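Local coordinates for designed helical repeat protein (Synthetic construct, PDB 5CWQ) that has no known natural function, being a computationally designed scaffold of repeated helices built to explore folds that repeat proteins could adopt, at residues A39-A44 / L97-L102. Residues are numbered along the deposited sequence; the frame is centred on the assembly and turned at random.
Sequences ALIEEA and LIAIAL
Ala99 sets its methyl against helix 33-57, where its CB lies 3.9 Å from the backbone at Ile41 N and 4.0 Å from the side-chain CB of Leu40. A residue this small suits the place, since the CA atoms of Ile41 and Ala99 are only 4.4 Å apart and the segment axes approach to 8.3 Å. The same methyl meets Ile41 CG1, which stands beside the backbone N (chi1 -67°) and carries CD1 to within 4.0 Å of Ile98 CG2; the two branched chains pass at a slant. Shortening Ile41 to an alanine would probably open a gap beside Ile98 and leave the Ala99 methyl without its CG1 neighbour. Further along, the small and large partners change sides. Ala44 points its methyl at Leu102, whose CG lies anti to the backbone N (chi1 -175°), placing CD2 3.6 Å from Ala44 CB and 3.9 Å from Ile41 O. Glu42 is turned away, to a salt bridge with Arg23 of helix 5-30. The segments run nearly parallel (13°) and join helix 33-57 to helix 90-114, with helix 60-86 intervening in sequence, as in stacked helical repeats; buried, with only apolar side chains meeting across it, the contact relies on close fit rather than directed bonds.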
ATOM      1  N   ALA A  39      -4.982  12.191   4.671  1.00 34.64           N
ATOM      2  CA  ALA A  39      -5.503  11.720   5.947  1.00 35.20           C
ATOM      3  C   ALA A  39      -5.839  10.233   5.875  1.00 34.26           C
ATOM      4  O   ALA A  39      -5.641   9.496   6.841  1.00 34.77           O
ATOM      5  CB  ALA A  39      -6.731  12.526   6.346  1.00 36.38           C
ATOM      6  N   LEU A  40      -6.341   9.794   4.724  1.00 33.20           N
ATOM      7  CA  LEU A  40      -6.707   8.395   4.532  1.00 32.32           C
ATOM      8  C   LEU A  40      -5.466   7.508   4.478  1.00 31.26           C
ATOM      9  O   LEU A  40      -5.509   6.349   4.891  1.00 31.57           O
ATOM     10  CB  LEU A  40      -7.540   8.228   3.256  1.00 32.99           C
ATOM     11  CG  LEU A  40      -8.956   8.815   3.303  1.00 36.31           C
ATOM     12  CD1 LEU A  40      -9.626   8.721   1.940  1.00 36.96           C
ATOM     13  CD2 LEU A  40      -9.811   8.129   4.363  1.00 37.97           C
ATOM     14  N   ILE A  41      -4.363   8.051   3.970  1.00 30.90           N
ATOM     15  CA  ILE A  41      -3.084   7.347   4.007  1.00 30.21           C
ATOM     16  C   ILE A  41      -2.663   7.133   5.456  1.00 31.10           C
ATOM     17  O   ILE A  41      -2.147   6.075   5.814  1.00 30.70           O
ATOM     18  CB  ILE A  41      -1.976   8.119   3.254  1.00 29.28           C
ATOM     19  CG1 ILE A  41      -2.282   8.149   1.756  1.00 28.65           C
ATOM     20  CG2 ILE A  41      -0.602   7.477   3.489  1.00 28.53           C
ATOM     21  CD1 ILE A  41      -1.389   9.079   0.964  1.00 28.37           C
ATOM     22  N   GLU A  42      -2.882   8.147   6.286  1.00 33.57           N
ATOM     23  CA  GLU A  42      -2.533   8.065   7.700  1.00 38.12           C
ATOM     24  C   GLU A  42      -3.416   7.044   8.411  1.00 34.40           C
ATOM     25  O   GLU A  42      -2.941   6.294   9.263  1.00 34.87           O
ATOM     26  CB  GLU A  42      -2.658   9.437   8.364  1.00 48.53           C
ATOM     27  CG  GLU A  42      -1.676  10.463   7.820  1.00 58.78           C
ATOM     28  CD  GLU A  42      -1.987  11.876   8.275  1.00 69.44           C
ATOM     29  OE1 GLU A  42      -1.506  12.829   7.625  1.00 72.39           O
ATOM     30  OE2 GLU A  42      -2.711  12.035   9.281  1.00 74.29           O
ATOM     31  N   GLU A  43      -4.698   7.018   8.059  1.00 31.61           N
ATOM     32  CA  GLU A  43      -5.610   6.017   8.600  1.00 31.22           C
ATOM     33  C   GLU A  43      -5.123   4.617   8.252  1.00 29.97           C
ATOM     34  O   GLU A  43      -5.069   3.738   9.112  1.00 31.80           O
ATOM     35  CB  GLU A  43      -7.029   6.224   8.067  1.00 32.40           C
ATOM     36  CG  GLU A  43      -7.722   7.459   8.613  1.00 35.20           C
ATOM     37  CD  GLU A  43      -9.166   7.565   8.164  1.00 38.58           C
ATOM     38  OE1 GLU A  43      -9.793   6.513   7.924  1.00 39.86           O
ATOM     39  OE2 GLU A  43      -9.673   8.702   8.050  1.00 40.15           O
ATOM     40  N   ALA A  44      -4.758   4.424   6.989  1.00 27.89           N
ATOM     41  CA  ALA A  44      -4.277   3.135   6.507  1.00 27.56           C
ATOM     42  C   ALA A  44      -3.010   2.699   7.244  1.00 28.98           C
ATOM     43  O   ALA A  44      -2.840   1.518   7.551  1.00 28.72           O
ATOM     44  CB  ALA A  44      -4.024   3.200   5.005  1.00 26.63           C
ATOM     45  N   LEU A  97      -4.732   6.170  -4.261  1.00 28.01           N
ATOM     46  CA  LEU A  97      -4.309   4.817  -4.604  1.00 27.84           C
ATOM     47  C   LEU A  97      -3.310   4.276  -3.586  1.00 26.59           C
ATOM     48  O   LEU A  97      -3.290   3.075  -3.307  1.00 26.47           O
ATOM     49  CB  LEU A  97      -3.704   4.786  -6.008  1.00 28.86           C
ATOM     50  CG  LEU A  97      -4.683   5.028  -7.161  1.00 31.82           C
ATOM     51  CD1 LEU A  97      -3.939   5.129  -8.483  1.00 31.12           C
ATOM     52  CD2 LEU A  97      -5.741   3.936  -7.234  1.00 34.68           C
ATOM     53  N   ILE A  98      -2.485   5.159  -3.030  1.00 25.86           N
ATOM     54  CA  ILE A  98      -1.565   4.766  -1.970  1.00 24.93           C
ATOM     55  C   ILE A  98      -2.367   4.319  -0.751  1.00 26.46           C
ATOM     56  O   ILE A  98      -2.049   3.303  -0.134  1.00 25.37           O
ATOM     57  CB  ILE A  98      -0.599   5.919  -1.586  1.00 23.14           C
ATOM     58  CG1 ILE A  98       0.368   6.204  -2.739  1.00 22.94           C
ATOM     59  CG2 ILE A  98       0.197   5.582  -0.314  1.00 22.16           C
ATOM     60  CD1 ILE A  98       1.162   7.497  -2.578  1.00 23.56           C
ATOM     61  N   ALA A  99      -3.411   5.071  -0.412  1.00 29.46           N
ATOM     62  CA  ALA A  99      -4.259   4.719   0.724  1.00 30.12           C
ATOM     63  C   ALA A  99      -4.940   3.376   0.479  1.00 27.40           C
ATOM     64  O   ALA A  99      -5.017   2.533   1.375  1.00 27.55           O
ATOM     65  CB  ALA A  99      -5.296   5.802   0.975  1.00 31.39           C
ATOM     66  N   ILE A 100      -5.426   3.189  -0.744  1.00 25.08           N
ATOM     67  CA  ILE A 100      -6.066   1.941  -1.147  1.00 25.51           C
ATOM     68  C   ILE A 100      -5.091   0.774  -1.015  1.00 27.77           C
ATOM     69  O   ILE A 100      -5.409  -0.240  -0.395  1.00 29.04           O
ATOM     70  CB  ILE A 100      -6.596   2.035  -2.603  1.00 27.49           C
ATOM     71  CG1 ILE A 100      -7.855   2.907  -2.643  1.00 28.04           C
ATOM     72  CG2 ILE A 100      -6.910   0.653  -3.181  1.00 27.98           C
ATOM     73  CD1 ILE A 100      -8.326   3.275  -4.048  1.00 28.15           C
ATOM     74  N   ALA A 101      -3.903   0.931  -1.589  1.00 28.69           N
ATOM     75  CA  ALA A 101      -2.913  -0.140  -1.610  1.00 28.37           C
ATOM     76  C   ALA A 101      -2.472  -0.520  -0.198  1.00 26.77           C
ATOM     77  O   ALA A 101      -2.285  -1.700   0.108  1.00 25.48           O
ATOM     78  CB  ALA A 101      -1.710   0.273  -2.452  1.00 28.78           C
ATOM     79  N   LEU A 102      -2.309   0.479   0.662  1.00 27.07           N
ATOM     80  CA  LEU A 102      -1.887   0.230   2.035  1.00 28.59           C
ATOM     81  C   LEU A 102      -2.992  -0.479   2.817  1.00 28.51           C
ATOM     82  O   LEU A 102      -2.718  -1.328   3.664  1.00 29.07           O
ATOM     83  CB  LEU A 102      -1.496   1.539   2.723  1.00 31.77           C
ATOM     84  CG  LEU A 102      -0.907   1.432   4.136  1.00 34.99           C
ATOM     85  CD1 LEU A 102       0.244   0.436   4.202  1.00 34.41           C
ATOM     86  CD2 LEU A 102      -0.438   2.798   4.617  1.00 37.36           C
TER